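Local atomic coordinates of UPF0098 protein YbcL (Escherichia coli, PDB entry 1FUX), a protein that is of unknown function but belongs to the phosphatidylethanolamine-binding protein family, as a periplasmic homodimer related to a Raf kinase inhibitor protein. Residues His20-Asn31 and Phe101-Cys110; Thr92-Asp100 and Pro133-Ala141. All coordinates share one frame; numbering follows the deposited sequence.

Overall arrangement
Contacts 1 and 2 use successive parts of one run of chain: contact 2 takes edge strand 95-96 of the five-stranded sheet and the residues after it, contact 1 the loop that follows. Their centres lie about 17 Å apart. Contact 1, with 8 of 14 touching residues buried and 1 exposed, fixes the hairpin of 20-31 to 101-110 with a disulfide, three phenylalanine rings and polar groups around Asn31. Contact 2 has 6 of 11 buried and 3 exposed, Asp135, Ser136 and Asn137 of the turn; a backbone bond and two waters carry it, and it reaches the second subunit. Gly105 O of contact 1 lies 2.9 Å from Asn99 ND2 of contact 2, probably a hydrogen bond.

Contact 1. Residues His20-Asn31 and Phe101-Cys110; sequences HVFSGFGCEGGN and FGYAGFGGAC
A beta hairpin, strands 23-24 and 27-28 joined by the type I' turn Gly24-Cys27, is pinned by a disulfide to the loop after strand 95-96: Cys27 SG is bonded to Cys110 SG, with a torsion of 92° about the S-S bond. Phe22, just before the hairpin, has CG anti to its backbone N (chi1 -172°), which sends the ring into the loop and lays it flat on Phe101, centroids 3.9 Å apart. Phe101 in turn directs an edge at the face of Phe25, offset edge-to-face with planes 62° apart, completing an aromatic cluster of three. At the ring edge, in plane, Tyr103 OH comes to 3.5 Å from Phe22 CE1. With an alanine in place of Phe22, one face of Phe101 would probably lose its stacked ring, opening a gap beside Tyr103 OH. Behind the rings Val21 and Ala109 form a single beta bridge: Phe22 N donates to Ala109 O (2.9 Å) and Ala109 N to His20 O (3.2 Å). Gly108 lies so close to His20 O that a side chain there would clash. Asn31 is gripped at both ends of its amide: Asn31 OD1 takes Gly108 N at 2.8 Å, almost in line with its C=O bond, while ND2 gives a near-straight bond to Tyr103 OH (3.1 Å). Tyr103 OH donates onward to Phe106 O at 2.7 Å, and a water links Phe106 O to Asn31 O.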
loop_
_atom_site.group_PDB
_atom_site.type_symbol
_atom_site.label_atom_id
_atom_site.label_comp_id
_atom_site.label_asym_id
_atom_site.label_seq_id
_atom_site.Cartn_x
_atom_site.Cartn_y
_atom_site.Cartn_z
ATOM N N HIS A 20 12.635 8.977 15.653
ATOM C CA HIS A 20 11.769 8.740 14.490
ATOM C C HIS A 20 11.783 7.332 13.941
ATOM O O HIS A 20 11.311 7.099 12.799
ATOM C CB HIS A 20 12.089 9.784 13.378
ATOM C CG HIS A 20 12.278 11.147 13.984
ATOM N ND1 HIS A 20 11.317 11.899 14.593
ATOM C CD2 HIS A 20 13.440 11.866 14.092
ATOM C CE1 HIS A 20 11.848 13.019 15.068
ATOM N NE2 HIS A 20 13.135 13.033 14.752
ATOM N N VAL A 21 12.245 6.356 14.695
ATOM C CA VAL A 21 12.333 4.929 14.318
ATOM C C VAL A 21 11.144 4.227 14.975
ATOM O O VAL A 21 10.635 4.695 16.020
ATOM C CB VAL A 21 13.684 4.396 14.821
ATOM C CG1 VAL A 21 13.874 2.875 14.791
ATOM C CG2 VAL A 21 14.783 5.049 14.006
ATOM N N PHE A 22 10.557 3.285 14.251
ATOM C CA PHE A 22 9.319 2.635 14.705
ATOM C C PHE A 22 9.537 1.880 16.017
ATOM O O PHE A 22 10.657 1.571 16.402
ATOM C CB PHE A 22 8.921 1.636 13.599
ATOM C CG PHE A 22 7.584 0.983 13.756
ATOM C CD1 PHE A 22 6.452 1.723 13.956
ATOM C CD2 PHE A 22 7.483 -0.414 13.804
ATOM C CE1 PHE A 22 5.193 1.164 14.124
ATOM C CE2 PHE A 22 6.235 -1.013 14.005
ATOM C CZ PHE A 22 5.115 -0.221 14.173
ATOM N N SER A 23 8.441 1.577 16.706
ATOM C CA SER A 23 8.547 0.764 17.936
ATOM C C SER A 23 7.715 -0.484 17.638
ATOM O O SER A 23 6.500 -0.412 17.603
ATOM C CB SER A 23 8.041 1.548 19.130
ATOM O OG SER A 23 7.964 0.702 20.284
ATOM N N GLY A 24 8.331 -1.597 17.304
ATOM C CA GLY A 24 7.659 -2.801 16.844
ATOM C C GLY A 24 8.482 -3.402 15.689
ATOM O O GLY A 24 9.424 -2.809 15.184
ATOM N N PHE A 25 8.196 -4.643 15.323
ATOM C CA PHE A 25 8.944 -5.413 14.334
ATOM C C PHE A 25 10.421 -5.499 14.683
ATOM O O PHE A 25 11.319 -5.359 13.838
ATOM C CB PHE A 25 8.686 -4.758 12.980
ATOM C CG PHE A 25 7.300 -4.671 12.425
ATOM C CD1 PHE A 25 6.141 -4.873 13.160
ATOM C CD2 PHE A 25 7.130 -4.313 11.093
ATOM C CE1 PHE A 25 4.886 -4.777 12.593
ATOM C CE2 PHE A 25 5.881 -4.217 10.504
ATOM C CZ PHE A 25 4.751 -4.451 11.252
ATOM N N GLY A 26 10.796 -5.584 15.956
ATOM C CA GLY A 26 12.189 -5.615 16.361
ATOM C C GLY A 26 12.920 -4.291 16.342
ATOM O O GLY A 26 14.143 -4.254 16.469
ATOM N N CYS A 27 12.222 -3.191 16.142
ATOM C CA CYS A 27 12.777 -1.842 16.152
ATOM C C CYS A 27 12.372 -1.249 17.487
ATOM O O CYS A 27 11.263 -1.527 17.944
ATOM C CB CYS A 27 12.271 -1.025 14.967
ATOM S SG CYS A 27 13.125 -1.410 13.420
ATOM N N GLU A 28 13.218 -0.478 18.139
ATOM C CA GLU A 28 12.946 0.041 19.474
ATOM C C GLU A 28 13.110 1.552 19.571
ATOM O O GLU A 28 13.760 2.081 20.473
ATOM C CB GLU A 28 13.920 -0.637 20.457
ATOM C CG GLU A 28 13.491 -2.080 20.704
ATOM C CD GLU A 28 14.469 -2.903 21.513
ATOM O OE1 GLU A 28 15.374 -2.349 22.169
ATOM O OE2 GLU A 28 14.297 -4.153 21.454
ATOM N N GLY A 29 12.539 2.248 18.619
ATOM C CA GLY A 29 12.581 3.679 18.530
ATOM C C GLY A 29 11.473 4.397 19.271
ATOM O O GLY A 29 10.521 3.838 19.837
ATOM N N GLY A 30 11.509 5.709 19.187
ATOM C CA GLY A 30 10.568 6.610 19.825
ATOM C C GLY A 30 9.245 6.729 19.075
ATOM O O GLY A 30 8.273 7.272 19.602
ATOM N N ASN A 31 9.214 6.275 17.828
ATOM C CA ASN A 31 8.032 6.358 16.964
ATOM C C ASN A 31 7.319 7.692 16.992
ATOM O O ASN A 31 6.097 7.791 17.179
ATOM C CB ASN A 31 7.141 5.141 17.324
ATOM C CG ASN A 31 6.159 4.753 16.229
ATOM O OD1 ASN A 31 6.424 4.925 15.037
ATOM N ND2 ASN A 31 4.964 4.280 16.559
ATOM N N PHE A 101 1.624 -0.123 8.503
ATOM C CA PHE A 101 1.692 -0.892 9.723
ATOM C C PHE A 101 0.299 -1.272 10.190
ATOM O O PHE A 101 0.183 -2.097 11.127
ATOM C CB PHE A 101 2.330 -0.088 10.877
ATOM C CG PHE A 101 3.739 0.324 10.559
ATOM C CD1 PHE A 101 4.032 1.622 10.191
ATOM C CD2 PHE A 101 4.768 -0.619 10.673
ATOM C CE1 PHE A 101 5.368 1.966 9.938
ATOM C CE2 PHE A 101 6.098 -0.282 10.441
ATOM C CZ PHE A 101 6.383 1.030 10.074
ATOM N N GLY A 102 -0.746 -0.602 9.744
ATOM C CA GLY A 102 -2.107 -0.945 10.092
ATOM C C GLY A 102 -2.796 0.014 11.047
ATOM O O GLY A 102 -3.787 -0.438 11.615
ATOM N N TYR A 103 -2.259 1.215 11.250
ATOM C CA TYR A 103 -2.945 2.177 12.110
ATOM C C TYR A 103 -2.930 3.580 11.515
ATOM O O TYR A 103 -2.098 3.904 10.660
ATOM C CB TYR A 103 -2.448 2.201 13.554
ATOM C CG TYR A 103 -0.995 2.560 13.722
ATOM C CD1 TYR A 103 -0.714 3.906 13.962
ATOM C CD2 TYR A 103 0.056 1.660 13.683
ATOM C CE1 TYR A 103 0.596 4.307 14.161
ATOM C CE2 TYR A 103 1.371 2.036 13.904
ATOM C CZ TYR A 103 1.608 3.392 14.125
ATOM O OH TYR A 103 2.911 3.841 14.311
ATOM N N ALA A 104 -3.854 4.410 12.032
ATOM C CA ALA A 104 -3.963 5.792 11.584
ATOM C C ALA A 104 -3.073 6.711 12.445
ATOM O O ALA A 104 -3.511 7.231 13.456
ATOM C CB ALA A 104 -5.435 6.191 11.721
ATOM N N GLY A 105 -1.860 6.937 12.000
ATOM C CA GLY A 105 -0.890 7.703 12.818
ATOM C C GLY A 105 0.452 7.478 12.148
ATOM O O GLY A 105 0.564 6.772 11.107
ATOM N N PHE A 106 1.457 8.188 12.592
ATOM C CA PHE A 106 2.811 8.077 12.080
ATOM C C PHE A 106 3.443 6.812 12.609
ATOM O O PHE A 106 3.357 6.468 13.771
ATOM C CB PHE A 106 3.691 9.230 12.646
ATOM C CG PHE A 106 5.159 9.090 12.349
ATOM C CD1 PHE A 106 5.629 9.493 11.076
ATOM C CD2 PHE A 106 6.048 8.599 13.289
ATOM C CE1 PHE A 106 6.989 9.438 10.792
ATOM C CE2 PHE A 106 7.389 8.537 13.004
ATOM C CZ PHE A 106 7.864 8.961 11.758
ATOM N N GLY A 107 4.096 6.094 11.694
ATOM C CA GLY A 107 4.878 4.913 12.092
ATOM C C GLY A 107 6.288 5.136 11.532
ATOM O O GLY A 107 6.442 5.498 10.356
ATOM N N GLY A 108 7.320 5.036 12.387
ATOM C CA GLY A 108 8.671 5.389 11.957
ATOM C C GLY A 108 9.401 4.371 11.109
ATOM O O GLY A 108 8.807 3.448 10.578
ATOM N N ALA A 109 10.688 4.613 10.891
ATOM C CA ALA A 109 11.460 3.749 10.016
ATOM C C ALA A 109 11.696 2.393 10.678
ATOM O O ALA A 109 11.944 2.363 11.871
ATOM C CB ALA A 109 12.794 4.441 9.709
ATOM N N CYS A 110 11.829 1.368 9.862
ATOM C CA CYS A 110 12.217 0.066 10.420
ATOM C C CYS A 110 12.666 -0.829 9.276
ATOM O O CYS A 110 11.973 -1.755 8.900
ATOM C CB CYS A 110 11.081 -0.504 11.276
ATOM S SG CYS A 110 11.609 -2.010 12.153
HETATM O O HOH W 1 3.421 7.920 16.148
#

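Contact 2. Residues Thr92-Asp100 and Pro133-Ala141; sequences TGAVQGRND and PVDSNSSGA
Arg98 and Ser138 join 92-100 to the turn ahead of helix 140-148, through a bond from Arg98 N to Ser138 O of 2.9 Å, the donor tilted from the carbonyl plane. From there the arginine side chain can be followed outward. Arg98 CB rests against two carbonyl oxygens of the turn, 3.3 Å from Ser136 O and 3.5 Å from Ser138 O. Arg98 CG, anti to the backbone N (chi1 -165°), still passes Ser136 O at 3.9 Å. The chain then runs extended from CG to NE, leaving the turn of its own subunit behind, and NH1 bonds to Asn137 O of the second subunit, while Asn137 O here takes a bond from Arg98 NH2 of the second subunit; the side chain also packs on Arg98 of that subunit. Upstream, Val95 CG1 touches Val134 O at 3.7 Å, and Gly97 CA points a hydrogen almost straight at Asp135 O.

Water fills in the polar contacts nearer the helix: one molecule donates to both Arg98 O and Ser138 O, and another accepts from Gly140 N while donating to Asp100 OD1. The turn holds its own shape. Asp135 N donates a nearly straight bond to Ser138 OG, and Asp135 OD1 is met by Asn137 N from above the carboxylate plane. Ser139 OG bonds to Leu142 N and is also joined to Asp100 O of the second subunit. An Asx turn within a type I beta turn, followed by a serine N-cap, thus leads into helix 140-148 at the dimer interface.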
loop_
_atom_site.group_PDB
_atom_site.type_symbol
_atom_site.label_atom_id
_atom_site.label_comp_id
_atom_site.label_asym_id
_atom_site.label_seq_id
_atom_site.Cartn_x
_atom_site.Cartn_y
_atom_site.Cartn_z
ATOM N N THR A 92 -6.543 20.812 14.680
ATOM C CA THR A 92 -7.974 20.622 14.524
ATOM C C THR A 92 -8.341 20.701 13.048
ATOM O O THR A 92 -7.771 21.487 12.311
ATOM C CB THR A 92 -8.799 21.618 15.373
ATOM O OG1 THR A 92 -8.748 22.939 14.827
ATOM C CG2 THR A 92 -8.129 21.730 16.746
ATOM N N GLY A 93 -9.195 19.795 12.640
ATOM C CA GLY A 93 -9.670 19.617 11.299
ATOM C C GLY A 93 -8.931 18.520 10.542
ATOM O O GLY A 93 -9.520 17.963 9.607
ATOM N N ALA A 94 -7.709 18.191 10.950
ATOM C CA ALA A 94 -6.902 17.256 10.136
ATOM C C ALA A 94 -7.317 15.858 10.499
ATOM O O ALA A 94 -8.002 15.625 11.508
ATOM C CB ALA A 94 -5.422 17.576 10.276
ATOM N N VAL A 95 -7.053 14.910 9.603
ATOM C CA VAL A 95 -7.450 13.527 9.759
ATOM C C VAL A 95 -6.270 12.664 9.274
ATOM O O VAL A 95 -5.604 13.116 8.341
ATOM C CB VAL A 95 -8.731 13.149 8.999
ATOM C CG1 VAL A 95 -8.958 11.632 9.080
ATOM C CG2 VAL A 95 -9.975 13.732 9.689
ATOM N N GLN A 96 -6.027 11.540 9.942
ATOM C CA GLN A 96 -4.909 10.680 9.531
ATOM C C GLN A 96 -5.483 9.420 8.870
ATOM O O GLN A 96 -6.499 8.887 9.347
ATOM C CB GLN A 96 -4.074 10.247 10.767
ATOM C CG GLN A 96 -3.623 11.482 11.594
ATOM C CD GLN A 96 -2.644 11.079 12.711
ATOM O OE1 GLN A 96 -1.447 11.017 12.468
ATOM N NE2 GLN A 96 -3.101 10.852 13.940
ATOM N N GLY A 97 -4.870 9.007 7.760
ATOM C CA GLY A 97 -5.295 7.837 7.023
ATOM C C GLY A 97 -4.532 6.625 7.618
ATOM O O GLY A 97 -3.687 6.803 8.489
ATOM N N ARG A 98 -4.832 5.431 7.120
ATOM C CA ARG A 98 -4.142 4.258 7.671
ATOM C C ARG A 98 -2.762 4.037 7.079
ATOM O O ARG A 98 -2.616 4.131 5.859
ATOM C CB ARG A 98 -5.084 3.096 7.265
ATOM C CG ARG A 98 -4.765 1.823 8.056
ATOM C CD ARG A 98 -5.658 0.755 7.442
ATOM N NE ARG A 98 -5.686 -0.439 8.240
ATOM C CZ ARG A 98 -5.093 -1.595 8.079
ATOM N NH1 ARG A 98 -5.451 -2.402 9.089
ATOM N NH2 ARG A 98 -4.292 -1.990 7.102
ATOM N N ASN A 99 -1.734 3.784 7.846
ATOM C CA ASN A 99 -0.392 3.502 7.350
ATOM C C ASN A 99 -0.237 1.998 7.051
ATOM O O ASN A 99 -1.190 1.233 7.319
ATOM C CB ASN A 99 0.645 4.070 8.323
ATOM C CG ASN A 99 0.702 3.313 9.620
ATOM O OD1 ASN A 99 0.347 2.134 9.736
ATOM N ND2 ASN A 99 1.098 3.968 10.734
ATOM N N ASP A 100 0.896 1.562 6.516
ATOM C CA ASP A 100 1.081 0.156 6.136
ATOM C C ASP A 100 1.301 -0.715 7.326
ATOM O O ASP A 100 1.106 -1.943 7.283
ATOM C CB ASP A 100 2.161 -0.001 5.052
ATOM C CG ASP A 100 1.621 0.369 3.673
ATOM O OD1 ASP A 100 0.373 0.321 3.499
ATOM O OD2 ASP A 100 2.438 0.712 2.789
ATOM N N PRO A 133 -12.366 13.195 1.324
ATOM C CA PRO A 133 -13.025 12.221 2.148
ATOM C C PRO A 133 -12.080 11.131 2.645
ATOM O O PRO A 133 -12.043 10.075 2.038
ATOM C CB PRO A 133 -14.120 11.628 1.271
ATOM C CG PRO A 133 -13.578 11.795 -0.111
ATOM C CD PRO A 133 -12.803 13.088 -0.104
ATOM N N VAL A 134 -11.276 11.394 3.657
ATOM C CA VAL A 134 -10.397 10.354 4.176
ATOM C C VAL A 134 -10.791 10.096 5.630
ATOM O O VAL A 134 -11.339 10.959 6.327
ATOM C CB VAL A 134 -8.904 10.473 3.959
ATOM C CG1 VAL A 134 -8.478 11.582 3.025
ATOM C CG2 VAL A 134 -7.999 10.341 5.166
ATOM N N ASP A 135 -10.598 8.834 6.004
ATOM C CA ASP A 135 -10.879 8.470 7.387
ATOM C C ASP A 135 -9.783 7.537 7.861
ATOM O O ASP A 135 -8.813 7.257 7.126
ATOM C CB ASP A 135 -12.295 7.974 7.555
ATOM C CG ASP A 135 -12.646 6.736 6.762
ATOM O OD1 ASP A 135 -11.776 5.892 6.452
ATOM O OD2 ASP A 135 -13.875 6.622 6.477
ATOM N N SER A 136 -9.958 6.964 9.050
ATOM C CA SER A 136 -8.911 6.102 9.576
ATOM C C SER A 136 -8.760 4.827 8.781
ATOM O O SER A 136 -7.722 4.187 8.980
ATOM C CB SER A 136 -9.135 5.804 11.068
ATOM O OG SER A 136 -10.380 5.136 11.139
ATOM N N ASN A 137 -9.741 4.457 7.970
ATOM C CA ASN A 137 -9.624 3.245 7.178
ATOM C C ASN A 137 -9.060 3.544 5.785
ATOM O O ASN A 137 -8.898 2.582 5.023
ATOM C CB ASN A 137 -11.032 2.692 6.995
ATOM C CG ASN A 137 -11.549 2.002 8.242
ATOM O OD1 ASN A 137 -10.846 1.254 8.946
ATOM N ND2 ASN A 137 -12.842 2.272 8.462
ATOM N N SER A 138 -8.825 4.778 5.394
ATOM C CA SER A 138 -8.321 5.054 4.055
ATOM C C SER A 138 -6.904 4.543 3.846
ATOM O O SER A 138 -5.991 5.036 4.492
ATOM C CB SER A 138 -8.322 6.586 3.784
ATOM O OG SER A 138 -9.687 7.008 3.901
ATOM N N SER A 139 -6.677 3.585 2.919
ATOM C CA SER A 139 -5.305 3.128 2.707
ATOM C C SER A 139 -4.404 4.227 2.152
ATOM O O SER A 139 -4.873 5.202 1.545
ATOM C CB SER A 139 -5.293 1.979 1.660
ATOM O OG SER A 139 -5.631 2.527 0.397
ATOM N N GLY A 140 -3.094 4.033 2.252
ATOM C CA GLY A 140 -2.157 5.019 1.691
ATOM C C GLY A 140 -2.391 5.250 0.202
ATOM O O GLY A 140 -2.357 6.415 -0.255
ATOM N N ALA A 141 -2.635 4.188 -0.581
ATOM C CA ALA A 141 -2.947 4.374 -2.006
ATOM C C ALA A 141 -4.167 5.228 -2.265
ATOM O O ALA A 141 -4.214 6.033 -3.221
ATOM C CB ALA A 141 -3.120 2.992 -2.672
HETATM O O HOH W 2 -3.442 6.405 4.433
HETATM O O HOH W 3 -2.053 1.670 3.546
#